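Local coordinates for protein beta-galactosidase (Bacteroides thetaiotaomicron, PDB 5MUJ) that probably acts as an arabinofuranosidase-type glycoside hydrolase that works on chain B of the plant pectin rhamnogalacturonan II, at residues Ala299-Ala304 and Asp319-Ser324; Asp328-His333 and Val351-Gln356; His346-Val351 and Ala360-Lys365. One frame throughout, in Å; residues are numbered along the deposited sequence.

Interaction 1 (Ala299-Ala304 and Asp319-Ser324)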
# COMPACT_ATOMS: atom_id res chain seq x y z
N ALA A 299 -9.98 -6.38 -10.19
CA ALA A 299 -8.80 -6.16 -9.36
C ALA A 299 -8.60 -7.24 -8.32
O ALA A 299 -9.57 -7.80 -7.80
CB ALA A 299 -8.82 -4.78 -8.70
N PHE A 300 -7.35 -7.53 -8.01
CA PHE A 300 -6.96 -8.70 -7.24
C PHE A 300 -5.57 -8.57 -6.66
O PHE A 300 -4.81 -7.68 -7.10
CB PHE A 300 -7.02 -9.95 -8.12
CG PHE A 300 -6.11 -9.84 -9.37
CD1 PHE A 300 -6.55 -9.20 -10.56
CD2 PHE A 300 -4.83 -10.35 -9.34
CE1 PHE A 300 -5.70 -9.08 -11.69
CE2 PHE A 300 -4.00 -10.23 -10.46
CZ PHE A 300 -4.44 -9.60 -11.62
N ASN A 301 -5.25 -9.42 -5.69
CA ASN A 301 -3.90 -9.53 -5.13
C ASN A 301 -3.23 -10.85 -5.49
O ASN A 301 -3.84 -11.93 -5.44
CB ASN A 301 -3.94 -9.42 -3.59
CG ASN A 301 -4.36 -8.05 -3.12
OD1 ASN A 301 -4.19 -7.05 -3.79
ND2 ASN A 301 -4.92 -8.00 -1.92
N THR A 302 -1.94 -10.76 -5.82
CA THR A 302 -1.07 -11.91 -5.94
C THR A 302 0.35 -11.56 -5.45
O THR A 302 0.52 -10.56 -4.70
CB THR A 302 -1.15 -12.57 -7.34
OG1 THR A 302 -0.38 -13.78 -7.35
CG2 THR A 302 -0.68 -11.64 -8.43
N PHE A 303 1.36 -12.33 -5.84
CA PHE A 303 2.70 -12.01 -5.38
C PHE A 303 3.72 -12.35 -6.44
O PHE A 303 3.44 -13.10 -7.35
CB PHE A 303 3.04 -12.75 -4.10
CG PHE A 303 3.23 -14.22 -4.30
CD1 PHE A 303 2.13 -15.08 -4.34
CD2 PHE A 303 4.50 -14.74 -4.49
CE1 PHE A 303 2.31 -16.47 -4.54
CE2 PHE A 303 4.68 -16.12 -4.69
CZ PHE A 303 3.59 -16.98 -4.72
N ALA A 304 4.89 -11.76 -6.22
CA ALA A 304 6.10 -12.09 -6.93
C ALA A 304 7.23 -12.35 -5.96
O ALA A 304 7.13 -12.03 -4.77
CB ALA A 304 6.45 -10.93 -7.89
N ASP A 319 -4.72 -16.48 -7.88
CA ASP A 319 -4.48 -15.22 -7.20
C ASP A 319 -4.79 -15.39 -5.70
O ASP A 319 -5.67 -16.16 -5.34
CB ASP A 319 -5.38 -14.19 -7.79
CG ASP A 319 -4.92 -13.79 -9.20
OD1 ASP A 319 -3.69 -13.69 -9.40
OD2 ASP A 319 -5.78 -13.57 -10.05
N LEU A 320 -4.13 -14.60 -4.88
CA LEU A 320 -4.28 -14.73 -3.41
C LEU A 320 -5.62 -14.23 -2.92
O LEU A 320 -6.22 -14.85 -2.01
CB LEU A 320 -3.18 -13.93 -2.73
CG LEU A 320 -1.75 -14.41 -2.88
CD1 LEU A 320 -0.78 -13.55 -2.08
CD2 LEU A 320 -1.61 -15.88 -2.47
N ILE A 321 -6.05 -13.08 -3.40
CA ILE A 321 -7.31 -12.45 -3.01
C ILE A 321 -8.03 -12.02 -4.26
O ILE A 321 -7.44 -11.31 -5.09
CB ILE A 321 -7.11 -11.18 -2.14
CG1 ILE A 321 -6.25 -11.48 -0.92
CG2 ILE A 321 -8.45 -10.56 -1.74
CD1 ILE A 321 -6.92 -12.32 0.19
N ILE A 322 -9.27 -12.46 -4.42
CA ILE A 322 -10.11 -12.08 -5.55
C ILE A 322 -11.49 -11.72 -5.08
O ILE A 322 -11.92 -12.19 -3.99
CB ILE A 322 -10.19 -13.21 -6.63
CG1 ILE A 322 -11.04 -14.42 -6.18
CG2 ILE A 322 -8.79 -13.66 -7.05
CD1 ILE A 322 -11.21 -15.48 -7.26
N PRO A 323 -12.28 -10.97 -5.88
CA PRO A 323 -13.70 -10.73 -5.57
C PRO A 323 -14.47 -12.03 -5.46
O PRO A 323 -14.37 -12.88 -6.35
CB PRO A 323 -14.20 -9.92 -6.79
CG PRO A 323 -12.99 -9.18 -7.23
CD PRO A 323 -11.83 -10.13 -7.01
N SER A 324 -15.21 -12.20 -4.37
CA SER A 324 -15.96 -13.44 -4.14
C SER A 324 -17.15 -13.30 -3.17
O SER A 324 -17.99 -14.17 -3.13
CB SER A 324 -14.99 -14.53 -3.70
OG SER A 324 -14.82 -14.47 -2.27
O HOH W 1 -1.21 -15.18 -9.69

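Interaction 2 (Asp328-His333 and Val351-Gln356). With RAM (alpha-L-rhamnopyranose), chain B.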
# COMPACT_ATOMS: atom_id res chain seq x y z
N ASP A 328 -16.83 -7.43 -1.34
CA ASP A 328 -15.64 -7.19 -2.26
C ASP A 328 -15.86 -7.56 -3.72
O ASP A 328 -14.89 -7.79 -4.49
CB ASP A 328 -14.36 -7.86 -1.72
CG ASP A 328 -14.42 -9.40 -1.70
OD1 ASP A 328 -15.28 -9.99 -2.37
OD2 ASP A 328 -13.58 -10.03 -0.99
N GLU A 329 -17.12 -7.48 -4.13
CA GLU A 329 -17.53 -8.05 -5.40
C GLU A 329 -16.97 -7.34 -6.65
O GLU A 329 -17.00 -7.92 -7.72
CB GLU A 329 -19.05 -8.10 -5.49
CG GLU A 329 -19.71 -6.74 -5.67
CD GLU A 329 -21.21 -6.70 -5.37
OE1 GLU A 329 -21.90 -7.75 -5.41
OE2 GLU A 329 -21.70 -5.59 -5.10
N LEU A 330 -16.49 -6.10 -6.51
CA LEU A 330 -15.91 -5.35 -7.63
C LEU A 330 -14.39 -5.43 -7.60
O LEU A 330 -13.78 -5.89 -8.58
CB LEU A 330 -16.40 -3.91 -7.60
CG LEU A 330 -15.88 -3.02 -8.76
CD1 LEU A 330 -16.30 -3.58 -10.11
CD2 LEU A 330 -16.35 -1.59 -8.59
N PHE A 331 -13.78 -4.96 -6.51
CA PHE A 331 -12.35 -4.99 -6.33
C PHE A 331 -12.02 -5.68 -5.00
O PHE A 331 -12.67 -5.40 -3.98
CB PHE A 331 -11.70 -3.58 -6.27
CG PHE A 331 -12.00 -2.66 -7.44
CD1 PHE A 331 -11.98 -3.14 -8.74
CD2 PHE A 331 -12.21 -1.29 -7.24
CE1 PHE A 331 -12.21 -2.27 -9.80
CE2 PHE A 331 -12.47 -0.44 -8.30
CZ PHE A 331 -12.45 -0.94 -9.57
N ALA A 332 -11.04 -6.57 -4.99
CA ALA A 332 -10.52 -7.14 -3.71
C ALA A 332 -9.01 -7.09 -3.83
O ALA A 332 -8.41 -7.91 -4.49
CB ALA A 332 -11.00 -8.58 -3.46
N HIS A 333 -8.42 -6.05 -3.25
CA HIS A 333 -7.14 -5.57 -3.74
C HIS A 333 -6.40 -4.64 -2.78
O HIS A 333 -7.01 -3.90 -2.00
CB HIS A 333 -7.33 -4.89 -5.12
CG HIS A 333 -7.98 -3.55 -5.08
ND1 HIS A 333 -8.81 -3.11 -4.09
CD2 HIS A 333 -7.86 -2.50 -5.94
CE1 HIS A 333 -9.22 -1.88 -4.34
NE2 HIS A 333 -8.65 -1.48 -5.46
N VAL A 351 -14.01 -3.33 -2.33
CA VAL A 351 -14.95 -2.46 -2.99
C VAL A 351 -16.05 -3.29 -3.66
O VAL A 351 -15.76 -4.28 -4.32
CB VAL A 351 -14.22 -1.62 -4.06
CG1 VAL A 351 -15.17 -0.63 -4.77
CG2 VAL A 351 -13.04 -0.92 -3.40
N ASN A 352 -17.30 -2.85 -3.51
CA ASN A 352 -18.44 -3.54 -4.09
C ASN A 352 -18.99 -2.77 -5.29
O ASN A 352 -18.41 -1.75 -5.68
CB ASN A 352 -19.52 -3.80 -3.02
CG ASN A 352 -20.08 -2.53 -2.40
OD1 ASN A 352 -20.01 -1.42 -2.96
ND2 ASN A 352 -20.68 -2.69 -1.23
N ASN A 353 -20.08 -3.26 -5.88
CA ASN A 353 -20.64 -2.65 -7.09
C ASN A 353 -21.27 -1.29 -6.81
O ASN A 353 -21.33 -0.47 -7.74
CB ASN A 353 -21.68 -3.55 -7.78
CG ASN A 353 -21.06 -4.78 -8.42
OD1 ASN A 353 -19.90 -4.79 -8.81
ND2 ASN A 353 -21.85 -5.85 -8.51
N ALA A 354 -21.71 -1.05 -5.57
CA ALA A 354 -22.09 0.33 -5.15
C ALA A 354 -20.88 1.27 -4.94
O ALA A 354 -21.06 2.46 -4.66
CB ALA A 354 -22.93 0.29 -3.90
N GLU A 355 -19.67 0.72 -5.03
CA GLU A 355 -18.42 1.43 -4.85
C GLU A 355 -18.19 1.91 -3.43
O GLU A 355 -17.40 2.82 -3.20
CB GLU A 355 -18.25 2.55 -5.89
CG GLU A 355 -18.14 2.01 -7.31
CD GLU A 355 -18.19 3.12 -8.34
OE1 GLU A 355 -17.13 3.47 -8.91
OE2 GLU A 355 -19.29 3.65 -8.57
N GLN A 356 -18.82 1.23 -2.48
CA GLN A 356 -18.46 1.38 -1.09
C GLN A 356 -17.08 0.78 -0.91
O GLN A 356 -16.75 -0.23 -1.54
CB GLN A 356 -19.50 0.70 -0.19
CG GLN A 356 -20.91 1.20 -0.39
CD GLN A 356 -21.93 0.42 0.45
OE1 GLN A 356 -21.95 -0.80 0.46
NE2 GLN A 356 -22.78 1.15 1.12
C1 RAM B . -7.34 3.43 -9.09
C2 RAM B . -6.90 3.56 -7.66
C3 RAM B . -7.99 2.95 -6.78
C4 RAM B . -8.19 1.50 -7.21
C5 RAM B . -8.49 1.28 -8.70
C6 RAM B . -8.27 -0.16 -9.13
O2 RAM B . -5.64 2.86 -7.50
O3 RAM B . -7.67 3.04 -5.39
O4 RAM B . -9.32 0.99 -6.52
O5 RAM B . -7.79 2.17 -9.61
O HOH W 2 -22.91 -3.48 -4.02
O HOH W 3 -18.46 -6.69 -10.01

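Interaction 3 (His346-Val351 and Ala360-Lys365)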
# COMPACT_ATOMS: atom_id res chain seq x y z
N HIS A 346 -4.24 -11.40 5.85
CA HIS A 346 -4.06 -10.61 4.66
C HIS A 346 -5.11 -9.49 4.68
O HIS A 346 -6.28 -9.75 4.45
CB HIS A 346 -4.18 -11.48 3.42
CG HIS A 346 -3.70 -10.81 2.16
ND1 HIS A 346 -3.07 -11.53 1.16
CD2 HIS A 346 -3.83 -9.54 1.66
CE1 HIS A 346 -2.78 -10.72 0.14
NE2 HIS A 346 -3.23 -9.52 0.41
N PHE A 347 -4.64 -8.25 4.96
CA PHE A 347 -5.49 -7.08 4.94
C PHE A 347 -5.59 -6.52 3.53
O PHE A 347 -4.57 -6.42 2.82
CB PHE A 347 -4.93 -6.00 5.88
CG PHE A 347 -4.90 -6.44 7.33
CD1 PHE A 347 -3.87 -7.23 7.81
CD2 PHE A 347 -5.92 -6.07 8.21
CE1 PHE A 347 -3.84 -7.66 9.15
CE2 PHE A 347 -5.90 -6.51 9.54
CZ PHE A 347 -4.86 -7.29 10.00
N TYR A 348 -6.79 -6.16 3.10
CA TYR A 348 -6.98 -5.69 1.71
C TYR A 348 -8.12 -4.72 1.63
O TYR A 348 -8.87 -4.58 2.59
CB TYR A 348 -7.19 -6.86 0.76
CG TYR A 348 -8.49 -7.65 0.89
CD1 TYR A 348 -8.63 -8.72 1.82
CD2 TYR A 348 -9.61 -7.31 0.17
CE1 TYR A 348 -9.80 -9.43 1.87
CE2 TYR A 348 -10.80 -8.01 0.25
CZ TYR A 348 -10.89 -9.08 1.15
OH TYR A 348 -12.08 -9.83 1.24
N CYS A 349 -8.22 -3.99 0.53
CA CYS A 349 -9.29 -3.02 0.31
C CYS A 349 -10.40 -3.69 -0.48
O CYS A 349 -10.16 -4.23 -1.57
CB CYS A 349 -8.78 -1.77 -0.42
SG CYS A 349 -10.09 -0.61 -0.89
N ALA A 350 -11.61 -3.68 0.10
CA ALA A 350 -12.78 -4.29 -0.47
C ALA A 350 -13.65 -3.20 -1.04
O ALA A 350 -13.95 -2.23 -0.32
CB ALA A 350 -13.53 -5.04 0.65
N VAL A 351 -14.01 -3.33 -2.33
CA VAL A 351 -14.95 -2.46 -2.99
C VAL A 351 -16.05 -3.29 -3.66
O VAL A 351 -15.76 -4.28 -4.32
CB VAL A 351 -14.22 -1.62 -4.06
CG1 VAL A 351 -15.17 -0.63 -4.77
CG2 VAL A 351 -13.04 -0.92 -3.40
N ALA A 360 -10.77 -5.01 4.56
CA ALA A 360 -11.19 -6.36 5.02
C ALA A 360 -9.98 -7.26 5.29
O ALA A 360 -8.83 -6.90 5.02
CB ALA A 360 -12.07 -7.01 4.04
N ILE A 361 -10.26 -8.42 5.87
CA ILE A 361 -9.22 -9.37 6.21
C ILE A 361 -9.53 -10.77 5.72
O ILE A 361 -10.66 -11.25 5.85
CB ILE A 361 -9.06 -9.48 7.73
CG1 ILE A 361 -9.19 -8.11 8.35
CG2 ILE A 361 -7.71 -10.07 8.07
CD1 ILE A 361 -9.02 -8.15 9.85
N ALA A 362 -8.51 -11.47 5.22
CA ALA A 362 -8.61 -12.90 4.94
C ALA A 362 -7.52 -13.63 5.77
O ALA A 362 -6.49 -13.05 6.09
CB ALA A 362 -8.47 -13.17 3.44
N THR A 363 -7.78 -14.89 6.17
CA THR A 363 -6.84 -15.61 7.03
C THR A 363 -6.55 -17.02 6.52
O THR A 363 -7.30 -17.56 5.73
CB THR A 363 -7.36 -15.69 8.48
OG1 THR A 363 -8.64 -16.31 8.48
CG2 THR A 363 -7.44 -14.28 9.08
N SER A 364 -5.44 -17.58 6.97
CA SER A 364 -5.02 -18.93 6.59
C SER A 364 -5.86 -20.08 7.23
O SER A 364 -5.91 -21.17 6.67
CB SER A 364 -3.57 -19.15 6.93
OG SER A 364 -3.33 -18.82 8.28
N LYS A 365 -6.48 -19.85 8.40
CA LYS A 365 -7.54 -20.75 8.86
C LYS A 365 -8.73 -19.92 9.31
O LYS A 365 -8.57 -18.72 9.57
CB LYS A 365 -7.05 -21.65 10.00
CG LYS A 365 -6.73 -20.89 11.29
CD LYS A 365 -6.12 -21.81 12.35
CE LYS A 365 -6.14 -21.18 13.74
NZ LYS A 365 -5.85 -22.22 14.78

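Interaction 1 (Ala299-Ala304 and Asp319-Ser324)
Ala-299 meets Pro-323 through its backbone. The carbonyl O of Ala-299 lies 3.3 Å from Pro-323 CD, so the proline ring packs against the peptide and not against the Ala-299 side chain. At Phe-300 the aromatic ring carries the contact. Its CG sits between the backbone N and the carbonyl carbon (chi1 58°), and the carboxylate of Asp-319 lies over one face of the ring. Asp-319 OD2 is 3.4 Å from Phe-300 CD2, and the two planes are 22° apart. The ring face probably gives the carboxylate little attraction. Outside partners hold it, with OD1 in a salt bridge to Arg-295 and OD2 hydrogen-bonded to Tyr-297 OH.

Asn-301 supplies the backbone pairing. Its N donates to Ile-321 O at 3.0 Å, with an N-H...O angle of 165°. Its O accepts from Ile-321 N at 3.2 Å. The same O takes a weak bond from Leu-320 N at 2.7 Å, so Leu-320 and Ile-321 both face Asn-301. This is a classic beta bulge. It joins strand 299-306, in one four-stranded blade of a five-bladed beta-propeller, to the loop that leads into the next blade. The Asn-301 side chain runs alongside Ile-321, with ND2 next to CG1. Its OD1 accepts from the backbone N of Lys-334 in that next blade.

Thr-302 sets its CB against Asp-319 OD1. A water bridges Thr-302 OG1 and Asp-319 OD1, at 2.9 Å from each. At Phe-303 the side chain crosses that of Leu-320 at about a right angle. Phe-303 CD1 is 4.0 Å from Leu-320 CD1, while the ring also stacks with Trp-315.

Interaction 2 (Asp328-His333 and Val351-Gln356)
His-333 and Val-351 touch beside the bound rhamnose, with His-333 CE1 4.0 Å from Val-351 CG2. Both Phe-331 and His-333 belong to the glycan pocket. With CG between the backbone N and the carbonyl carbon (chi1 74°), His-333 turns its ring edge to the sugar. His-333 NE2 is hydrogen-bonded to rhamnose O4 at 2.8 Å. Rhamnose C6 lies over one face of the Phe-331 ring. Leu-330 CG covers the centre of the opposite face. Phe-331 CB sits over the centre of the imidazole, and His-333 ND1 is hydrogen-bonded to Cys-349 O, which fixes the turn of that ring. An alanine in place of His-333 would probably leave rhamnose O4 and Cys-349 O without this partner and open a gap beneath Phe-331 CB.

Behind this shell, Val-351 CB packs 3.8 Å from Phe-331 CD2. Val-351 N donates to Phe-331 O at 3.0 Å. Val-351 O takes two bonds, from Leu-330 N at 2.9 Å and from Phe-331 N at 3.0 Å. Leu-330 and Phe-331 both face Val-351, a classic beta bulge at the start of strand 331-340.

Further out, the type I turn from Asn-352 to Glu-355 is tied back by Glu-329. Asn-353 N donates to Glu-329 OE2 at 2.9 Å, on the anti side of the carboxylate. The Asn-353 amide stacks on that carboxylate, their planes 12° apart. His-333 gives rhamnose one hydrogen bond, and Lys-334, Tyr-158 and Arg-357 give others. With the apolar surface at the C6 methyl, this is consistent with a site for a 6-deoxy sugar.

Interaction 3 (His346-Val351 and Ala360-Lys365)
A beta hairpin of strands 343-351 and 357-363 carries this contact, with Tyr-348 paired to Ala-360 and His-346 to Ala-362. Tyr-348 N donates to Ala-360 O at 2.9 Å, and Ala-360 N returns a bond to Tyr-348 O at 2.8 Å. The second pair is as tight: His-346 N to Ala-362 O is 2.8 Å and almost straight at 178°, and Ala-362 N to His-346 O is 2.9 Å. Between them Phe-347 and Ile-361 form a non-hydrogen-bonded pair. Here a CA-H...O contact joins Ile-361 CA to His-346 O at 3.4 Å.

These are the two middle strands of a four-stranded propeller blade, between strands 45-51 and 331-340. The N-terminal strand 45-51 completes the blade, so the two ends of the propeller meet in one sheet.

The two faces of the sheet are used differently. On one, Phe-347 and Ile-361 lie side by side. Ile-361 CG2 sits over the centre of the Phe-347 ring, and Ile-361 CD1 comes 3.5 Å from Phe-347 CE2. Phe-347 also touches Pro-63 and Val-65 of strand 59-68. On the other face, the Tyr-348 side chain folds back over the hairpin, its CG between the backbone N and the carbonyl carbon (chi1 69°). The ring then lies against Ala-360 in a CH-pi contact, with Ala-360 CB 4.1 Å from the ring centroid and 23° off its normal. Tyr-348 OH is hydrogen-bonded to Asp-328 OD2 and Tyr-327 OH, while His-346 NE2 is hydrogen-bonded to Ser-335 OG.

Overall arrangement
Interactions 2 and 3 belong to one blade and share Val-351. Their centres are about 13 Å apart. They also meet where His-333 O lies 2.8 Å from Cys-349 N, a probable hydrogen bond. Interaction 1 joins the preceding blade to the loop between the blades and packs against both other contacts. Its centre is about 10 Å from that of interaction 3, where Ile-321 CD1 comes 3.7 Å from Ala-362 CB. It is about 13 Å from that of interaction 2, where Ala-299 CB is 3.6 Å from Phe-331 CD1. Interaction 2 supplies Phe-331 and His-333 to the glycan pocket. The side chain of Ala-299 is about 5 Å from a bound rhamnose, that of Ala-350 about 10 Å.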